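Side-chain contacts in polysaccharide deacetylase (Ammonifex degensii, PDB 4WCJ), which probably removes N-acetyl groups from the bacterial polysaccharide poly-beta-1,6-N-acetyl-D-glucosamine, as a zinc-containing member of carbohydrate esterase family 4: residues T158-L161 and H162-D165; T190-L193 and K194-G198; A52-R55 and R56-A59; M137-W140 and E141-K144. All blocks are in the same frame, centred on the assembly; numbering follows the deposited sequence.

Contact 1 (T158-L161 and H162-D165); sequences TYDL and HYWD. With ZN (zinc ion), chain B.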
loop_
_atom_site.group_PDB
_atom_site.type_symbol
_atom_site.label_atom_id
_atom_site.label_comp_id
_atom_site.label_asym_id
_atom_site.label_seq_id
_atom_site.Cartn_x
_atom_site.Cartn_y
_atom_site.Cartn_z
ATOM N N THR A 158 5.039 -4.406 -8.258
ATOM C CA THR A 158 5.878 -4.998 -9.326
ATOM C C THR A 158 7.115 -5.700 -8.765
ATOM O O THR A 158 7.477 -5.516 -7.598
ATOM C CB THR A 158 6.357 -3.968 -10.417
ATOM O OG1 THR A 158 7.459 -3.188 -9.928
ATOM C CG2 THR A 158 5.227 -3.068 -10.869
ATOM N N TYR A 159 7.743 -6.531 -9.599
ATOM C CA TYR A 159 9.062 -7.083 -9.275
ATOM C C TYR A 159 10.165 -6.048 -9.516
ATOM O O TYR A 159 10.955 -5.727 -8.618
ATOM C CB TYR A 159 9.354 -8.344 -10.103
ATOM C CG TYR A 159 10.710 -8.957 -9.798
ATOM C CD1 TYR A 159 10.875 -9.821 -8.723
ATOM C CD2 TYR A 159 11.823 -8.664 -10.576
ATOM C CE1 TYR A 159 12.110 -10.374 -8.435
ATOM C CE2 TYR A 159 13.064 -9.218 -10.291
ATOM C CZ TYR A 159 13.195 -10.068 -9.217
ATOM O OH TYR A 159 14.421 -10.621 -8.924
ATOM N N ASP A 160 10.239 -5.542 -10.739
ATOM C CA ASP A 160 11.220 -4.504 -11.062
ATOM C C ASP A 160 10.759 -3.684 -12.263
ATOM O O ASP A 160 11.440 -3.608 -13.294
ATOM C CB ASP A 160 12.595 -5.130 -11.318
ATOM C CG ASP A 160 13.704 -4.091 -11.448
ATOM O OD1 ASP A 160 13.569 -2.979 -10.887
ATOM O OD2 ASP A 160 14.711 -4.395 -12.120
ATOM N N LEU A 161 9.596 -3.058 -12.121
ATOM C CA LEU A 161 9.046 -2.222 -13.181
ATOM C C LEU A 161 8.604 -0.866 -12.636
ATOM O O LEU A 161 7.738 -0.212 -13.206
ATOM C CB LEU A 161 7.868 -2.927 -13.877
ATOM C CG LEU A 161 8.215 -3.875 -15.024
ATOM C CD1 LEU A 161 6.955 -4.393 -15.703
ATOM C CD2 LEU A 161 9.112 -3.187 -16.049
ATOM N N HIS A 162 9.218 -0.444 -11.534
ATOM C CA HIS A 162 8.898 0.839 -10.916
ATOM C C HIS A 162 9.706 1.955 -11.560
ATOM O O HIS A 162 10.524 2.629 -10.910
ATOM C CB HIS A 162 9.167 0.782 -9.417
ATOM C CG HIS A 162 8.407 1.798 -8.623
ATOM N ND1 HIS A 162 8.547 3.153 -8.815
ATOM C CD2 HIS A 162 7.519 1.648 -7.608
ATOM C CE1 HIS A 162 7.772 3.799 -7.960
ATOM N NE2 HIS A 162 7.128 2.911 -7.232
ATOM N N TYR A 163 9.474 2.148 -12.849
ATOM C CA TYR A 163 10.197 3.142 -13.615
ATOM C C TYR A 163 9.233 4.014 -14.403
ATOM O O TYR A 163 8.177 3.548 -14.858
ATOM C CB TYR A 163 11.196 2.465 -14.556
ATOM C CG TYR A 163 12.201 1.587 -13.846
ATOM C CD1 TYR A 163 13.346 2.130 -13.281
ATOM C CD2 TYR A 163 12.005 0.216 -13.741
ATOM C CE1 TYR A 163 14.270 1.333 -12.632
ATOM C CE2 TYR A 163 12.923 -0.593 -13.084
ATOM C CZ TYR A 163 14.056 -0.025 -12.532
ATOM O OH TYR A 163 14.977 -0.817 -11.885
ATOM N N TRP A 164 9.614 5.277 -14.560
ATOM C CA TRP A 164 8.801 6.271 -15.246
ATOM C C TRP A 164 9.441 6.704 -16.562
ATOM O O TRP A 164 10.630 7.018 -16.608
ATOM C CB TRP A 164 8.590 7.488 -14.337
ATOM C CG TRP A 164 7.762 8.564 -14.957
ATOM C CD1 TRP A 164 8.208 9.635 -15.678
ATOM C CD2 TRP A 164 6.338 8.678 -14.907
ATOM N NE1 TRP A 164 7.145 10.405 -16.086
ATOM C CE2 TRP A 164 5.985 9.839 -15.622
ATOM C CE3 TRP A 164 5.325 7.906 -14.328
ATOM C CZ2 TRP A 164 4.661 10.250 -15.773
ATOM C CZ3 TRP A 164 4.012 8.316 -14.478
ATOM C CH2 TRP A 164 3.692 9.478 -15.197
ATOM N N ASP A 165 8.650 6.709 -17.632
ATOM C CA ASP A 165 9.112 7.214 -18.918
ATOM C C ASP A 165 8.692 8.675 -19.076
ATOM O O ASP A 165 7.509 8.981 -19.211
ATOM C CB ASP A 165 8.558 6.361 -20.063
ATOM C CG ASP A 165 9.199 6.687 -21.396
ATOM O OD1 ASP A 165 8.790 7.686 -22.024
ATOM O OD2 ASP A 165 10.107 5.940 -21.818
HETATM ZN ZN ZN B . 6.025 3.153 -5.367
HETATM O O HOH W 1 11.753 -1.136 -10.083
HETATM O O HOH W 2 6.906 5.165 -4.914
HETATM O O HOH W 3 4.249 4.379 -4.556
#
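Asp160 OD1 is gripped by three groups. The hydroxyl OH of Tyr163 donates to it at 2.8 Å, on its syn side and 21° out of the carboxylate plane; water 1 donates a second bond, and Gln127 NE2 supplies a third from outside the turn. Because water 1 also accepts from His162 N at 3.0 Å, it couples the aspartate to the backbone of a zinc ligand. Carboxylate and phenol ring stand 64° apart, with Asp160 O at the ring edge, 3.4 Å from Tyr163 CE2. Tyrosine suits this place because its ring reaches back three residues and still ends in a donor. A phenylalanine at Tyr163 would probably deprive Asp160 of that donor and let its carboxylate turn more easily. Thr158 OG1 accepts from Leu161 N at 3.1 Å in an ST motif, while Tyr163 N bonds weakly to Leu161 O around His162, the centre of an inverse gamma turn. His162 NE2 binds the zinc ion at 2.2 Å, alongside Asp99, His157 and two waters. The turn links strand 152-156 to the short strand 164-165, and Leu161 rests on Leu181 and Asp185 of helix 179-197.

Contact 2 (T190-L193 and K194-G198); sequences TACL and KEHLG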
loop_
_atom_site.group_PDB
_atom_site.type_symbol
_atom_site.label_atom_id
_atom_site.label_comp_id
_atom_site.label_asym_id
_atom_site.label_seq_id
_atom_site.Cartn_x
_atom_site.Cartn_y
_atom_site.Cartn_z
ATOM N N THR A 190 5.166 -12.461 -7.871
ATOM C CA THR A 190 4.385 -13.331 -6.988
ATOM C C THR A 190 5.189 -14.569 -6.590
ATOM O O THR A 190 5.142 -15.007 -5.432
ATOM C CB THR A 190 3.046 -13.756 -7.631
ATOM O OG1 THR A 190 3.284 -14.522 -8.819
ATOM C CG2 THR A 190 2.234 -12.532 -7.974
ATOM N N ALA A 191 5.938 -15.118 -7.544
ATOM C CA ALA A 191 6.755 -16.304 -7.291
ATOM C C ALA A 191 7.800 -15.985 -6.227
ATOM O O ALA A 191 8.044 -16.779 -5.313
ATOM C CB ALA A 191 7.431 -16.781 -8.564
ATOM N N CYS A 192 8.405 -14.810 -6.355
ATOM C CA CYS A 192 9.460 -14.390 -5.451
ATOM C C CYS A 192 8.937 -14.213 -4.026
ATOM O O CYS A 192 9.571 -14.659 -3.065
ATOM C CB CYS A 192 10.101 -13.096 -5.953
ATOM S SG CYS A 192 11.449 -12.524 -4.919
ATOM N N LEU A 193 7.776 -13.579 -3.884
ATOM C CA LEU A 193 7.180 -13.385 -2.560
ATOM C C LEU A 193 6.773 -14.723 -1.956
ATOM O O LEU A 193 6.867 -14.924 -0.747
ATOM C CB LEU A 193 5.965 -12.456 -2.641
ATOM C CG LEU A 193 6.286 -10.990 -2.898
ATOM C CD1 LEU A 193 5.003 -10.173 -3.010
ATOM C CD2 LEU A 193 7.180 -10.465 -1.801
ATOM N N LYS A 194 6.316 -15.637 -2.805
ATOM C CA LYS A 194 5.952 -16.970 -2.343
ATOM C C LYS A 194 7.193 -17.696 -1.832
ATOM O O LYS A 194 7.159 -18.325 -0.776
ATOM C CB LYS A 194 5.283 -17.778 -3.460
ATOM C CG LYS A 194 4.809 -19.160 -3.027
ATOM C CD LYS A 194 3.504 -19.076 -2.259
ATOM C CE LYS A 194 3.055 -20.450 -1.780
ATOM N NZ LYS A 194 3.148 -21.486 -2.852
ATOM N N GLU A 195 8.289 -17.592 -2.578
ATOM C CA GLU A 195 9.535 -18.242 -2.189
ATOM C C GLU A 195 10.046 -17.740 -0.838
ATOM O O GLU A 195 10.501 -18.526 -0.012
ATOM C CB GLU A 195 10.615 -18.025 -3.242
ATOM C CG GLU A 195 11.946 -18.640 -2.855
ATOM C CD GLU A 195 13.088 -18.171 -3.732
ATOM O OE1 GLU A 195 12.831 -17.420 -4.698
ATOM O OE2 GLU A 195 14.244 -18.550 -3.449
ATOM N N HIS A 196 9.973 -16.434 -0.619
ATOM C CA HIS A 196 10.494 -15.862 0.613
ATOM C C HIS A 196 9.520 -15.986 1.783
ATOM O O HIS A 196 9.919 -16.335 2.895
ATOM C CB HIS A 196 10.864 -14.386 0.412
ATOM C CG HIS A 196 12.111 -14.176 -0.392
ATOM N ND1 HIS A 196 12.105 -13.591 -1.640
ATOM C CD2 HIS A 196 13.407 -14.458 -0.118
ATOM C CE1 HIS A 196 13.341 -13.528 -2.104
ATOM N NE2 HIS A 196 14.150 -14.051 -1.201
ATOM N N LEU A 197 8.251 -15.693 1.541
ATOM C CA LEU A 197 7.277 -15.573 2.622
ATOM C C LEU A 197 6.353 -16.787 2.760
ATOM O O LEU A 197 5.627 -16.903 3.748
ATOM C CB LEU A 197 6.441 -14.308 2.423
ATOM C CG LEU A 197 7.227 -12.997 2.269
ATOM C CD1 LEU A 197 6.271 -11.848 1.947
ATOM C CD2 LEU A 197 8.100 -12.671 3.499
ATOM N N GLY A 198 6.374 -17.675 1.768
ATOM C CA GLY A 198 5.558 -18.882 1.791
ATOM C C GLY A 198 4.067 -18.613 1.686
ATOM O O GLY A 198 3.251 -19.440 2.093
#
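Cys192 and His196 meet one turn apart where the helix is closely packed. Cys192 SG lies in the plane of the imidazole, at its ND1-CE1 edge, 3.5 Å from His196 ND1. The thiol is carried there by CB, which places SG anti to the backbone N (chi1 -178°) and so forward along the helix. Cys192 O takes two donors from the same residue: His196 N at 3.0 Å, the regular helical bond, and His196 ND1 at 3.1 Å, a weak and strongly bent one. The ring also stacks on Trp140, so histidine serves both as a flat partner and as a donor. An alanine at His196 would probably leave Trp140 without its stacking partner and the Cys192 thiol without the ring edge beside it. On the inward face, Leu193 and Leu197 lie side by side, CD2 of the first 4.1 Å from CD1 of the second, and both reach Val154 of strand 152-156. The other side is looser: Ala191, Lys194 and Glu195 are exposed, the lysine bent away from the helix. Gly198, with positive phi, follows the last turn; apolar residues inward and polar ones outward are the signature of an amphipathic helix laid against a sheet.

Contact 3 (A52-R55 and R56-A59); sequences AISR and REFA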
loop_
_atom_site.group_PDB
_atom_site.type_symbol
_atom_site.label_atom_id
_atom_site.label_comp_id
_atom_site.label_asym_id
_atom_site.label_seq_id
_atom_site.Cartn_x
_atom_site.Cartn_y
_atom_site.Cartn_z
ATOM N N ALA A 52 8.340 11.845 2.582
ATOM C CA ALA A 52 8.563 11.308 3.909
ATOM C C ALA A 52 7.783 12.081 4.960
ATOM O O ALA A 52 7.532 13.280 4.823
ATOM C CB ALA A 52 10.052 11.317 4.245
ATOM N N ILE A 53 7.399 11.363 6.006
ATOM C CA ILE A 53 6.758 11.937 7.175
ATOM C C ILE A 53 7.631 11.604 8.383
ATOM O O ILE A 53 8.235 10.534 8.445
ATOM C CB ILE A 53 5.323 11.390 7.350
ATOM C CG1 ILE A 53 4.580 12.107 8.475
ATOM C CG2 ILE A 53 5.331 9.884 7.584
ATOM C CD1 ILE A 53 3.191 11.559 8.687
ATOM N N SER A 54 7.731 12.518 9.339
ATOM C CA SER A 54 8.584 12.260 10.489
ATOM C C SER A 54 7.957 11.211 11.393
ATOM O O SER A 54 6.735 11.052 11.422
ATOM C CB SER A 54 8.849 13.549 11.278
ATOM O OG SER A 54 7.712 13.946 12.015
ATOM N N ARG A 55 8.812 10.494 12.114
ATOM C CA ARG A 55 8.398 9.478 13.076
ATOM C C ARG A 55 7.369 10.047 14.043
ATOM O O ARG A 55 6.301 9.469 14.240
ATOM C CB ARG A 55 9.625 8.954 13.825
ATOM C CG ARG A 55 9.405 7.701 14.649
ATOM C CD ARG A 55 10.738 7.000 14.900
ATOM N NE ARG A 55 10.658 5.977 15.939
ATOM C CZ ARG A 55 11.654 5.152 16.250
ATOM N NH1 ARG A 55 12.806 5.220 15.594
ATOM N NH2 ARG A 55 11.498 4.256 17.219
ATOM N N ARG A 56 7.696 11.205 14.610
ATOM C CA ARG A 56 6.810 11.930 15.515
ATOM C C ARG A 56 5.458 12.231 14.860
ATOM O O ARG A 56 4.408 11.938 15.431
ATOM C CB ARG A 56 7.487 13.230 15.968
ATOM C CG ARG A 56 7.037 13.764 17.320
ATOM C CD ARG A 56 7.906 14.946 17.754
ATOM N NE ARG A 56 7.526 15.474 19.064
ATOM C CZ ARG A 56 8.184 16.438 19.706
ATOM N NH1 ARG A 56 9.268 16.985 19.168
ATOM N NH2 ARG A 56 7.762 16.853 20.893
ATOM N N GLU A 57 5.491 12.804 13.656
ATOM C CA GLU A 57 4.265 13.159 12.940
ATOM C C GLU A 57 3.437 11.926 12.590
ATOM O O GLU A 57 2.212 11.938 12.700
ATOM C CB GLU A 57 4.593 13.941 11.660
ATOM C CG GLU A 57 5.000 15.393 11.881
ATOM C CD GLU A 57 5.696 15.994 10.662
ATOM O OE1 GLU A 57 6.191 15.220 9.809
ATOM O OE2 GLU A 57 5.747 17.241 10.552
ATOM N N PHE A 58 4.112 10.872 12.146
ATOM C CA PHE A 58 3.461 9.606 11.823
ATOM C C PHE A 58 2.697 9.064 13.032
ATOM O O PHE A 58 1.513 8.740 12.926
ATOM C CB PHE A 58 4.503 8.592 11.334
ATOM C CG PHE A 58 3.946 7.229 11.014
ATOM C CD1 PHE A 58 2.983 7.067 10.031
ATOM C CD2 PHE A 58 4.424 6.102 11.667
ATOM C CE1 PHE A 58 2.489 5.806 9.726
ATOM C CE2 PHE A 58 3.933 4.842 11.369
ATOM C CZ PHE A 58 2.965 4.693 10.398
ATOM N N ALA A 59 3.368 8.991 14.179
ATOM C CA ALA A 59 2.742 8.493 15.402
ATOM C C ALA A 59 1.584 9.384 15.846
ATOM O O ALA A 59 0.555 8.892 16.312
ATOM C CB ALA A 59 3.773 8.366 16.518
#
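The carboxylate of Glu57 is turned back onto Ser54, which meets it through OE1. Ser54 N donates to Glu57 OE1 at 3.1 Å, on the anti side and 20° out of the carboxylate plane, and Ser54 CB also lies against that oxygen. The other flat group, the Phe58 ring, leads away from this turn: it meets Tyr42 edge-to-face and packs on Ala108 and Val111 of helix 102-114, so a large apolar side chain is apt here. Ser54 is the N-cap of helix 55-67. Its hydroxyl stands between the backbone N and the carbonyl carbon (chi1 74°), where OG accepts from Glu57 N at 3.0 Å. With the reciprocal bond from Ser54 N to Glu57 OE1, this is a capping box: serine is short enough to reach the amide three residues on, and glutamate is long enough to reach back. The glutamate's negative charge would also be favourably placed near the positive end of the helix dipole. Ile53, just before the cap, and Phe58 add a hydrophobic staple. Ile53 CG2 comes within 4.1 Å of Phe58 CB, the two side chains crossing at about a right angle, while Ile53 CD1 reaches the backbone at Phe58 N, 3.6 Å away. The same branch, lower down at Ile53 CG1, lies 3.7 Å from Glu57 CB, so one beta-branched residue shields the aliphatic part of the glutamate as well. The first helical bonds follow, Phe58 N to Ser54 O at 2.7 Å and Ala59 N to Arg55 O. Arg55 runs extended from the helix start, packing on Pro110 and making a weak hydrogen bond from NH1 to His107 ND1.

Contact 4 (M137-W140 and E141-K144); sequences MCSW and EQIK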
loop_
_atom_site.group_PDB
_atom_site.type_symbol
_atom_site.label_atom_id
_atom_site.label_comp_id
_atom_site.label_asym_id
_atom_site.label_seq_id
_atom_site.Cartn_x
_atom_site.Cartn_y
_atom_site.Cartn_z
ATOM N N MET A 137 16.739 -0.327 1.143
ATOM C CA MET A 137 15.474 -1.046 1.254
ATOM C C MET A 137 15.566 -2.008 2.420
ATOM O O MET A 137 16.659 -2.391 2.822
ATOM C CB MET A 137 15.153 -1.811 -0.036
ATOM C CG MET A 137 14.998 -0.926 -1.274
ATOM S SD MET A 137 13.495 0.088 -1.289
ATOM C CE MET A 137 14.163 1.669 -0.773
ATOM N N CYS A 138 14.422 -2.387 2.974
ATOM C CA CYS A 138 14.381 -3.489 3.921
ATOM C C CYS A 138 15.038 -4.716 3.308
ATOM O O CYS A 138 14.984 -4.922 2.091
ATOM C CB CYS A 138 12.938 -3.833 4.310
ATOM S SG CYS A 138 12.074 -2.565 5.216
ATOM N N SER A 139 15.679 -5.514 4.151
ATOM C CA SER A 139 16.114 -6.846 3.738
ATOM C C SER A 139 14.956 -7.833 3.860
ATOM O O SER A 139 13.940 -7.537 4.493
ATOM C CB SER A 139 17.286 -7.303 4.599
ATOM O OG SER A 139 16.847 -7.534 5.933
ATOM N N TRP A 140 15.101 -9.007 3.264
ATOM C CA TRP A 140 14.098 -10.053 3.456
ATOM C C TRP A 140 13.973 -10.462 4.928
ATOM O O TRP A 140 12.870 -10.735 5.395
ATOM C CB TRP A 140 14.422 -11.255 2.578
ATOM C CG TRP A 140 14.074 -10.985 1.150
ATOM C CD1 TRP A 140 14.936 -10.845 0.101
ATOM C CD2 TRP A 140 12.760 -10.767 0.625
ATOM N NE1 TRP A 140 14.233 -10.585 -1.052
ATOM C CE2 TRP A 140 12.897 -10.518 -0.753
ATOM C CE3 TRP A 140 11.482 -10.746 1.193
ATOM C CZ2 TRP A 140 11.802 -10.280 -1.583
ATOM C CZ3 TRP A 140 10.389 -10.509 0.369
ATOM C CH2 TRP A 140 10.561 -10.279 -1.007
ATOM N N GLU A 141 15.085 -10.479 5.665
ATOM C CA GLU A 141 15.019 -10.804 7.093
ATOM C C GLU A 141 14.135 -9.806 7.822
ATOM O O GLU A 141 13.356 -10.166 8.700
ATOM C CB GLU A 141 16.409 -10.808 7.730
ATOM C CG GLU A 141 17.319 -11.897 7.246
ATOM C CD GLU A 141 18.576 -12.005 8.087
ATOM O OE1 GLU A 141 19.271 -13.039 7.984
ATOM O OE2 GLU A 141 18.862 -11.058 8.855
ATOM N N GLN A 142 14.261 -8.541 7.444
ATOM C CA GLN A 142 13.521 -7.487 8.107
ATOM C C GLN A 142 12.038 -7.543 7.762
ATOM O O GLN A 142 11.193 -7.361 8.631
ATOM C CB GLN A 142 14.121 -6.126 7.751
ATOM C CG GLN A 142 15.407 -5.825 8.530
ATOM C CD GLN A 142 16.231 -4.715 7.903
ATOM O OE1 GLN A 142 16.073 -4.402 6.718
ATOM N NE2 GLN A 142 17.118 -4.117 8.695
ATOM N N ILE A 143 11.720 -7.822 6.500
ATOM C CA ILE A 143 10.324 -8.004 6.096
ATOM C C ILE A 143 9.713 -9.215 6.820
ATOM O O ILE A 143 8.598 -9.138 7.363
ATOM C CB ILE A 143 10.223 -8.181 4.574
ATOM C CG1 ILE A 143 10.516 -6.850 3.874
ATOM C CG2 ILE A 143 8.837 -8.701 4.178
ATOM C CD1 ILE A 143 10.788 -6.983 2.404
ATOM N N LYS A 144 10.461 -10.315 6.851
ATOM C CA LYS A 144 10.018 -11.522 7.537
ATOM C C LYS A 144 9.720 -11.260 9.006
ATOM O O LYS A 144 8.740 -11.782 9.541
ATOM C CB LYS A 144 11.062 -12.635 7.401
ATOM C CG LYS A 144 11.104 -13.270 6.018
ATOM C CD LYS A 144 12.277 -14.212 5.864
ATOM C CE LYS A 144 12.373 -14.742 4.441
ATOM N NZ LYS A 144 13.452 -15.750 4.278
HETATM O O HOH W 4 18.289 -3.532 5.101
#
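Gln142 folds back along Ser139, atom by atom. Its CB lies 3.6 Å from Ser139 O, and its CG passes 3.4 Å from Ser139 OG; with CG beside the backbone N (chi1 -78°), the extended chain runs back toward the helix start. There Gln142 OE1 accepts from Ser139 N at 2.8 Å in a nearly straight bond (171°), the donor tilted from the carbonyl plane. Water 4 donates to the same oxygen at 2.9 Å and to Met137 O, joining the tip of the glutamine to the preceding loop. In return Ser139 OG accepts from Gln142 N at 3.2 Å, which completes a capping box with Ser139 as N-cap; glutamine fits the role with a neutral carbonyl oxygen. Residues either side of the box are apolar. Cys138 CB packs 3.9 Å from Ile143 CG1 in the manner of a hydrophobic staple, and Ile143 CD1 lies alongside the indole of Trp140, 4.0 Å from CE3. Helix 140-148 thus begins right after the loop that leaves strand 135-136. Gln142 and Cys138 touch Tyr105 of helix 102-114, while the Trp140 and Ile143 side leans on helix 179-197.

Along the chain the order is contact 3, contact 4, contact 1, contact 2, and all four lie outside or at the rim of the parallel sheet of this beta-alpha barrel. Contacts 2 and 4, with centres about 13 Å apart, join helices 179-197 and 140-148: Leu193 CD2 lies 3.5 Å from Trp140 CH2. Contact 1 touches contact 2 as well, through Tyr159 CE1 and Cys192 SG at 4.2 Å, so helix 179-197 connects the zinc-binding loop to helix 140-148. Contact 3 stands apart, its centre about 21 Å from that of contact 4 and 30 Å from that of contact 2. Both it and contact 4, however, pack on helix 102-114. Only contact 1 supplies a zinc ligand.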